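Local coordinates for protein Kit ligand (Mus musculus, PDB 2O27) that binds and dimerises the receptor tyrosine kinase KIT as a non-covalent homodimeric four-helix cytokine, controlling blood-cell formation, mast-cell development, germ-cell production and pigmentation, at residues F114-F117 and N118-D122; S62-E66 and G67-Y71; S107-P110 and E111-F114. All coordinates share one frame; numbering follows the deposited sequence.

Contact 1: residues F114-F117 and N118-D122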
loop_
_atom_site.group_PDB
_atom_site.type_symbol
_atom_site.label_atom_id
_atom_site.label_comp_id
_atom_site.label_asym_id
_atom_site.label_seq_id
_atom_site.Cartn_x
_atom_site.Cartn_y
_atom_site.Cartn_z
ATOM N N PHE A 114 8.722 1.165 -9.842
ATOM C CA PHE A 114 8.838 0.043 -10.742
ATOM C C PHE A 114 9.201 0.416 -12.170
ATOM O O PHE A 114 9.511 -0.459 -12.985
ATOM C CB PHE A 114 7.574 -0.808 -10.661
ATOM C CG PHE A 114 7.490 -1.612 -9.379
ATOM C CD1 PHE A 114 6.634 -1.235 -8.356
ATOM C CD2 PHE A 114 8.341 -2.712 -9.176
ATOM C CE1 PHE A 114 6.629 -1.940 -7.137
ATOM C CE2 PHE A 114 8.340 -3.407 -7.969
ATOM C CZ PHE A 114 7.490 -3.022 -6.949
ATOM N N SER A 115 9.165 1.719 -12.454
ATOM C CA SER A 115 9.570 2.243 -13.754
ATOM C C SER A 115 11.098 2.270 -13.715
ATOM O O SER A 115 11.753 1.944 -14.697
ATOM C CB SER A 115 9.032 3.660 -13.948
ATOM O OG SER A 115 9.590 4.259 -15.106
ATOM N N ILE A 116 11.650 2.671 -12.566
ATOM C CA ILE A 116 13.091 2.721 -12.343
ATOM C C ILE A 116 13.641 1.307 -12.392
ATOM O O ILE A 116 14.742 1.072 -12.888
ATOM C CB ILE A 116 13.447 3.290 -10.941
ATOM C CG1 ILE A 116 12.823 4.675 -10.757
ATOM C CG2 ILE A 116 14.938 3.322 -10.758
ATOM C CD1 ILE A 116 13.016 5.604 -11.935
ATOM N N PHE A 117 12.862 0.382 -11.835
ATOM C CA PHE A 117 13.213 -1.030 -11.775
ATOM C C PHE A 117 13.277 -1.604 -13.193
ATOM O O PHE A 117 14.258 -2.255 -13.567
ATOM C CB PHE A 117 12.163 -1.770 -10.927
ATOM C CG PHE A 117 12.314 -3.260 -10.927
ATOM C CD1 PHE A 117 12.938 -3.915 -9.870
ATOM C CD2 PHE A 117 11.859 -4.009 -12.001
ATOM C CE1 PHE A 117 13.107 -5.291 -9.896
ATOM C CE2 PHE A 117 12.028 -5.387 -12.031
ATOM C CZ PHE A 117 12.654 -6.029 -10.976
ATOM N N ASN A 118 12.229 -1.364 -13.974
ATOM C CA ASN A 118 12.172 -1.850 -15.355
ATOM C C ASN A 118 13.289 -1.260 -16.188
ATOM O O ASN A 118 13.889 -1.952 -17.010
ATOM C CB ASN A 118 10.839 -1.502 -15.993
ATOM C CG ASN A 118 9.769 -2.489 -15.640
ATOM O OD1 ASN A 118 8.587 -2.235 -15.833
ATOM N ND2 ASN A 118 10.180 -3.644 -15.131
ATOM N N ARG A 119 13.574 0.019 -15.975
ATOM C CA ARG A 119 14.650 0.647 -16.721
ATOM C C ARG A 119 16.012 0.091 -16.309
ATOM O O ARG A 119 16.897 -0.010 -17.146
ATOM C CB ARG A 119 14.592 2.171 -16.567
ATOM C CG ARG A 119 13.441 2.784 -17.376
ATOM C CD ARG A 119 13.337 4.306 -17.272
ATOM N NE ARG A 119 12.553 4.756 -16.122
ATOM C CZ ARG A 119 11.993 5.961 -16.022
ATOM N NH1 ARG A 119 12.125 6.842 -17.007
ATOM N NH2 ARG A 119 11.302 6.287 -14.937
ATOM N N SER A 120 16.184 -0.284 -15.039
ATOM C CA SER A 120 17.461 -0.850 -14.597
ATOM C C SER A 120 17.614 -2.230 -15.226
ATOM O O SER A 120 18.676 -2.602 -15.716
ATOM C CB SER A 120 17.520 -0.988 -13.070
ATOM O OG SER A 120 17.681 0.267 -12.437
ATOM N N ILE A 121 16.536 -2.993 -15.192
ATOM C CA ILE A 121 16.537 -4.322 -15.766
ATOM C C ILE A 121 16.907 -4.261 -17.241
ATOM O O ILE A 121 17.740 -5.034 -17.710
ATOM C CB ILE A 121 15.162 -4.966 -15.624
ATOM C CG1 ILE A 121 14.869 -5.197 -14.139
ATOM C CG2 ILE A 121 15.098 -6.253 -16.436
ATOM C CD1 ILE A 121 15.897 -6.073 -13.428
ATOM N N ASP A 122 16.288 -3.335 -17.964
ATOM C CA ASP A 122 16.567 -3.193 -19.384
ATOM C C ASP A 122 18.020 -2.846 -19.617
ATOM O O ASP A 122 18.657 -3.410 -20.500
ATOM C CB ASP A 122 15.659 -2.133 -20.011
ATOM C CG ASP A 122 14.214 -2.586 -20.082
ATOM O OD1 ASP A 122 13.985 -3.813 -20.085
ATOM O OD2 ASP A 122 13.311 -1.725 -20.144
#
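Ile-121 lays its CG1 branch over one face of the Phe-117 ring, 4.0 Å from CG1 to the ring centroid, a CH-pi contact between residues i and i+4, one turn apart. The ring stands ready for it because Phe-117 carries CG on the far side from its own N (chi1 173°), beside the carbonyl carbon. Asn-118 uses another part of the same ring: its ND2 sits in the ring plane at the edge, 3.6 Å from Phe-117 CD2, with amide and ring turned 65° to each other.

A different side of the helix carries Ser-115 and Arg-119. The arginine chain bends at chi3 (-86°) and folds back, bringing its guanidinium face over the serine hydroxyl. Ser-115 OG lies 2.7 Å from Arg-119 NH2, but the angle is too poor for a hydrogen bond. The group is instead tied weakly through NE, 3.3 Å from Ser-115 O, a carbonyl that also takes the helical bond from Arg-119 N. Ile-116 CD1 flanks Arg-119 NH2 at 3.5 Å.

Buried Ser-120 turns OG back along the helix to Ile-116 O at 3.1 Å, while its own N reaches that oxygen at 2.9 Å from the opposite face of the carbonyl plane.

All this lies on helix 110-124 of the four-helix cytokine fold. Phe-117 fits against Ile-13, Leu-54, Leu-77 and Val-81, drawn from the other three helices, and Ser-120 packs on Met-46 and Leu-50. The chemistry thus divides by face: carbon meets carbon in the bundle core, the buried serine hydroxyl is satisfied by its own helix, and within this turn the exposed arginine is tied by one weak bond, to a neutral carbonyl.

Contact 2: residues S62-E66 and G67-Y71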
loop_
_atom_site.group_PDB
_atom_site.type_symbol
_atom_site.label_atom_id
_atom_site.label_comp_id
_atom_site.label_asym_id
_atom_site.label_seq_id
_atom_site.Cartn_x
_atom_site.Cartn_y
_atom_site.Cartn_z
ATOM N N SER A 62 2.165 -9.564 4.269
ATOM C CA SER A 62 2.084 -10.908 4.821
ATOM C C SER A 62 2.079 -11.849 3.628
ATOM O O SER A 62 1.589 -11.511 2.551
ATOM C CB SER A 62 0.794 -11.112 5.638
ATOM O OG SER A 62 0.819 -10.356 6.833
ATOM N N ASN A 63 2.600 -13.044 3.815
ATOM C CA ASN A 63 2.650 -13.977 2.715
ATOM C C ASN A 63 1.318 -14.670 2.484
ATOM O O ASN A 63 1.025 -15.682 3.112
ATOM C CB ASN A 63 3.742 -15.009 2.961
ATOM C CG ASN A 63 3.886 -16.003 1.819
ATOM O OD1 ASN A 63 4.698 -16.921 1.902
ATOM N ND2 ASN A 63 3.113 -15.823 0.756
ATOM N N ILE A 64 0.520 -14.109 1.580
ATOM C CA ILE A 64 -0.762 -14.685 1.211
ATOM C C ILE A 64 -0.413 -15.814 0.245
ATOM O O ILE A 64 0.266 -15.585 -0.756
ATOM C CB ILE A 64 -1.642 -13.660 0.484
ATOM C CG1 ILE A 64 -1.807 -12.411 1.351
ATOM C CG2 ILE A 64 -3.001 -14.279 0.153
ATOM C CD1 ILE A 64 -2.611 -11.308 0.699
ATOM N N SER A 65 -0.877 -17.025 0.536
ATOM C CA SER A 65 -0.563 -18.186 -0.301
ATOM C C SER A 65 -1.287 -18.284 -1.636
ATOM O O SER A 65 -0.676 -18.637 -2.642
ATOM C CB SER A 65 -0.807 -19.485 0.472
ATOM O OG SER A 65 -2.195 -19.717 0.640
ATOM N N GLU A 66 -2.585 -17.999 -1.652
ATOM C CA GLU A 66 -3.339 -18.087 -2.896
ATOM C C GLU A 66 -3.877 -16.761 -3.398
ATOM O O GLU A 66 -4.407 -15.958 -2.626
ATOM C CB GLU A 66 -4.504 -19.068 -2.755
ATOM C CG GLU A 66 -5.415 -19.081 -3.974
ATOM C CD GLU A 66 -6.384 -20.242 -3.975
ATOM O OE1 GLU A 66 -7.237 -20.299 -4.887
ATOM O OE2 GLU A 66 -6.289 -21.101 -3.071
ATOM N N GLY A 67 -3.738 -16.541 -4.704
ATOM C CA GLY A 67 -4.232 -15.319 -5.304
ATOM C C GLY A 67 -3.199 -14.323 -5.803
ATOM O O GLY A 67 -3.510 -13.133 -5.939
ATOM N N LEU A 68 -1.985 -14.784 -6.093
ATOM C CA LEU A 68 -0.943 -13.879 -6.581
ATOM C C LEU A 68 -0.918 -12.668 -5.658
ATOM O O LEU A 68 -1.441 -11.611 -5.984
ATOM C CB LEU A 68 -1.264 -13.419 -8.006
ATOM C CG LEU A 68 -0.253 -13.695 -9.115
ATOM C CD1 LEU A 68 -0.752 -13.068 -10.406
ATOM C CD2 LEU A 68 1.094 -13.127 -8.742
ATOM N N SER A 69 -0.315 -12.838 -4.496
ATOM C CA SER A 69 -0.238 -11.779 -3.522
ATOM C C SER A 69 0.924 -10.844 -3.789
ATOM O O SER A 69 1.842 -11.175 -4.529
ATOM C CB SER A 69 -0.093 -12.385 -2.130
ATOM O OG SER A 69 1.140 -13.059 -1.979
ATOM N N ASN A 70 0.877 -9.674 -3.173
ATOM C CA ASN A 70 1.939 -8.709 -3.319
ATOM C C ASN A 70 3.215 -9.313 -2.747
ATOM O O ASN A 70 4.293 -9.159 -3.326
ATOM C CB ASN A 70 1.572 -7.409 -2.582
ATOM C CG ASN A 70 0.430 -6.663 -3.261
ATOM O OD1 ASN A 70 -0.048 -7.080 -4.313
ATOM N ND2 ASN A 70 -0.002 -5.556 -2.662
ATOM N N TYR A 71 3.087 -10.028 -1.627
ATOM C CA TYR A 71 4.255 -10.636 -0.999
ATOM C C TYR A 71 4.994 -11.529 -1.995
ATOM O O TYR A 71 6.199 -11.402 -2.164
ATOM C CB TYR A 71 3.871 -11.482 0.244
ATOM C CG TYR A 71 5.061 -12.077 0.968
ATOM C CD1 TYR A 71 5.632 -11.424 2.059
ATOM C CD2 TYR A 71 5.660 -13.259 0.530
ATOM C CE1 TYR A 71 6.776 -11.928 2.705
ATOM C CE2 TYR A 71 6.810 -13.772 1.171
ATOM C CZ TYR A 71 7.349 -13.090 2.257
ATOM O OH TYR A 71 8.455 -13.564 2.917
HETATM O O HOH W 1 0.941 -10.330 -0.059
#
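Ser-62 and Tyr-71 open a compact turn that leads into the N-terminus of helix 70-91, with Ser-69 as its N-cap; the two segments run back nearly antiparallel, 154° apart. Ser-62 O receives a bond from a water at 2.9 Å, and the same water accepts from Tyr-71 N at 2.7 Å, bridging the gap. Tyr-71 CB also comes up against this carbonyl oxygen.

Next, Asn-63 lies flat on the tyrosine. Its CB sits over one face of the Tyr-71 ring, 3.7 Å from the centroid, and the amide continues outward in a stack with the two planes only 14° apart. The extended first torsion of Asn-63 (chi1 -178°) carries the amide over CD2 and CE2, with CG 3.5 Å from Tyr-71 CD2. Asn-63 is a predicted N-glycosylation site, although no sugar is attached here.

Ile-64 faces the cap. Ser-69 OG donates to Ile-64 O, in the carbonyl plane on a lone pair, and also caps a helix N just beyond Tyr-71, so one hydroxyl ties the turn to the helix start. The fit is tight: Ile-64 CB and Ser-69 CB approach to 3.3 Å. The second subunit packs on part of the turn, Lys-15 of that subunit on Ile-64 and its Leu-68 on Ser-69, and backbone bonds from Ser-62 and Gly-67 cross to it; the turn is part of the homodimer interface.

Glu-66 stretches outward, and the chain reverses through Gly-67 at a positive phi, where a CB would be jammed against Glu-66 O.

Contact 3: residues S107-P110 and E111-F114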
loop_
_atom_site.group_PDB
_atom_site.type_symbol
_atom_site.label_atom_id
_atom_site.label_comp_id
_atom_site.label_asym_id
_atom_site.label_seq_id
_atom_site.Cartn_x
_atom_site.Cartn_y
_atom_site.Cartn_z
ATOM N N SER A 107 11.532 9.349 -2.260
ATOM C CA SER A 107 10.381 8.482 -2.139
ATOM C C SER A 107 9.699 8.525 -3.478
ATOM O O SER A 107 9.635 9.568 -4.109
ATOM C CB SER A 107 9.443 8.939 -1.020
ATOM O OG SER A 107 8.987 10.250 -1.226
ATOM N N PHE A 108 9.234 7.367 -3.924
ATOM C CA PHE A 108 8.581 7.268 -5.201
ATOM C C PHE A 108 7.279 6.528 -5.086
ATOM O O PHE A 108 7.082 5.709 -4.191
ATOM C CB PHE A 108 9.465 6.519 -6.202
ATOM C CG PHE A 108 10.782 7.192 -6.478
ATOM C CD1 PHE A 108 11.866 6.990 -5.656
ATOM C CD2 PHE A 108 10.921 8.052 -7.564
ATOM C CE1 PHE A 108 13.090 7.647 -5.922
ATOM C CE2 PHE A 108 12.144 8.706 -7.824
ATOM C CZ PHE A 108 13.216 8.500 -7.007
ATOM N N THR A 109 6.393 6.825 -6.019
ATOM C CA THR A 109 5.116 6.161 -6.088
ATOM C C THR A 109 5.430 4.770 -6.646
ATOM O O THR A 109 6.489 4.559 -7.243
ATOM C CB THR A 109 4.184 6.909 -7.063
ATOM O OG1 THR A 109 2.831 6.540 -6.801
ATOM C CG2 THR A 109 4.512 6.549 -8.491
ATOM N N PRO A 110 4.508 3.808 -6.480
ATOM C CA PRO A 110 4.800 2.476 -7.006
ATOM C C PRO A 110 5.059 2.458 -8.522
ATOM O O PRO A 110 5.939 1.742 -8.988
ATOM C CB PRO A 110 3.571 1.669 -6.590
ATOM C CG PRO A 110 3.201 2.346 -5.239
ATOM C CD PRO A 110 3.283 3.792 -5.650
ATOM N N GLU A 111 4.293 3.233 -9.277
ATOM C CA GLU A 111 4.471 3.289 -10.727
ATOM C C GLU A 111 5.870 3.774 -11.028
ATOM O O GLU A 111 6.553 3.221 -11.868
ATOM C CB GLU A 111 3.464 4.250 -11.371
ATOM C CG GLU A 111 2.313 3.570 -12.095
ATOM C CD GLU A 111 2.733 2.894 -13.396
ATOM O OE1 GLU A 111 1.924 2.105 -13.951
ATOM O OE2 GLU A 111 3.864 3.159 -13.867
ATOM N N GLU A 112 6.286 4.815 -10.328
ATOM C CA GLU A 112 7.604 5.388 -10.532
ATOM C C GLU A 112 8.724 4.478 -10.074
ATOM O O GLU A 112 9.795 4.412 -10.701
ATOM C CB GLU A 112 7.712 6.709 -9.779
ATOM C CG GLU A 112 6.826 7.800 -10.339
ATOM C CD GLU A 112 6.778 9.028 -9.454
ATOM O OE1 GLU A 112 6.165 10.026 -9.890
ATOM O OE2 GLU A 112 7.336 8.998 -8.331
ATOM N N PHE A 113 8.498 3.794 -8.956
ATOM C CA PHE A 113 9.510 2.922 -8.417
ATOM C C PHE A 113 9.795 1.805 -9.399
ATOM O O PHE A 113 10.954 1.542 -9.751
ATOM C CB PHE A 113 9.055 2.302 -7.107
ATOM C CG PHE A 113 10.026 1.317 -6.559
ATOM C CD1 PHE A 113 11.169 1.750 -5.904
ATOM C CD2 PHE A 113 9.829 -0.042 -6.738
ATOM C CE1 PHE A 113 12.107 0.847 -5.435
ATOM C CE2 PHE A 113 10.759 -0.948 -6.277
ATOM C CZ PHE A 113 11.909 -0.496 -5.620
ATOM N N PHE A 114 8.722 1.165 -9.842
ATOM C CA PHE A 114 8.838 0.043 -10.742
ATOM C C PHE A 114 9.201 0.416 -12.170
ATOM O O PHE A 114 9.511 -0.459 -12.985
ATOM C CB PHE A 114 7.574 -0.808 -10.661
ATOM C CG PHE A 114 7.490 -1.612 -9.379
ATOM C CD1 PHE A 114 6.634 -1.235 -8.356
ATOM C CD2 PHE A 114 8.341 -2.712 -9.176
ATOM C CE1 PHE A 114 6.629 -1.940 -7.137
ATOM C CE2 PHE A 114 8.340 -3.407 -7.969
ATOM C CZ PHE A 114 7.490 -3.022 -6.949
HETATM O O HOH W 2 7.859 11.526 -6.312
HETATM O O HOH W 3 1.735 4.064 -8.495
#
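Thr-109 and Glu-112 make the polar contact that begins helix 110-124. The glutamate, extended beyond CG, reaches back so that OE2 meets Thr-109 N at 3.3 Å, a weak but nearly straight bond with an N-H...O angle of 173°. The threonine does not reply in kind: with chi1 at -161° its hydroxyl is swung away and CG2 takes the place facing the helix, 3.1 Å from Glu-112 N. Thr-109 OG1 and Glu-111 N instead share a water, which accepts from Glu-111 N at 2.8 Å. A second water donates to Glu-112 OE2 and, weakly, to Ser-107 O.

This is one half of a capping box, and a weak one, the side chain of the third helical residue serving the N-cap amide, at the junction where strand 104-108 passes into the last helix of the bundle. Pro-110 occupies the first turn, where its lack of an N-H costs no helical bond.

Backbone bonds start the helix proper: Phe-113 N to Thr-109 O at 2.7 Å, and Phe-114 N to Pro-110 O.

The phenylalanine rings meet oxygens at their edges and one another. Glu-112 OE2 also lies at the edge of the Phe-108 ring, 3.8 Å from CD2, with carboxylate and ring planes 77° apart. Pro-110 O likewise touches the edge of the Phe-114 ring, 3.1 Å from CD1. One face of that ring takes Phe-113 CD2 over its centre, 3.6 Å above the plane. Phe-108 packs on Leu-28 of the paired strand, and Phe-113 reaches Ile-26 there and Leu-50 and Leu-54 on helix 43-58.

Overall arrangement
Along the chain the order is contact 2, contact 3, contact 1, and none encloses or crosses another. Contact 2 closes the turn that ends the connection from helix 43-58 and starts helix 70-91, at the edge of the molecule where the second subunit packs. After helix 70-91, strand 104-108 pairs with strand 26-30, and contact 3 closes the junction from that strand into helix 110-124. Contact 1 closes no loop but joins successive turns of the same helix, setting its residues against helices 13-18, 43-58 and 70-91; it shares Phe-114 with contact 3, their centres about 11 Å apart. Contact 2 lies more than 20 Å from both, centre to centre, and touches neither.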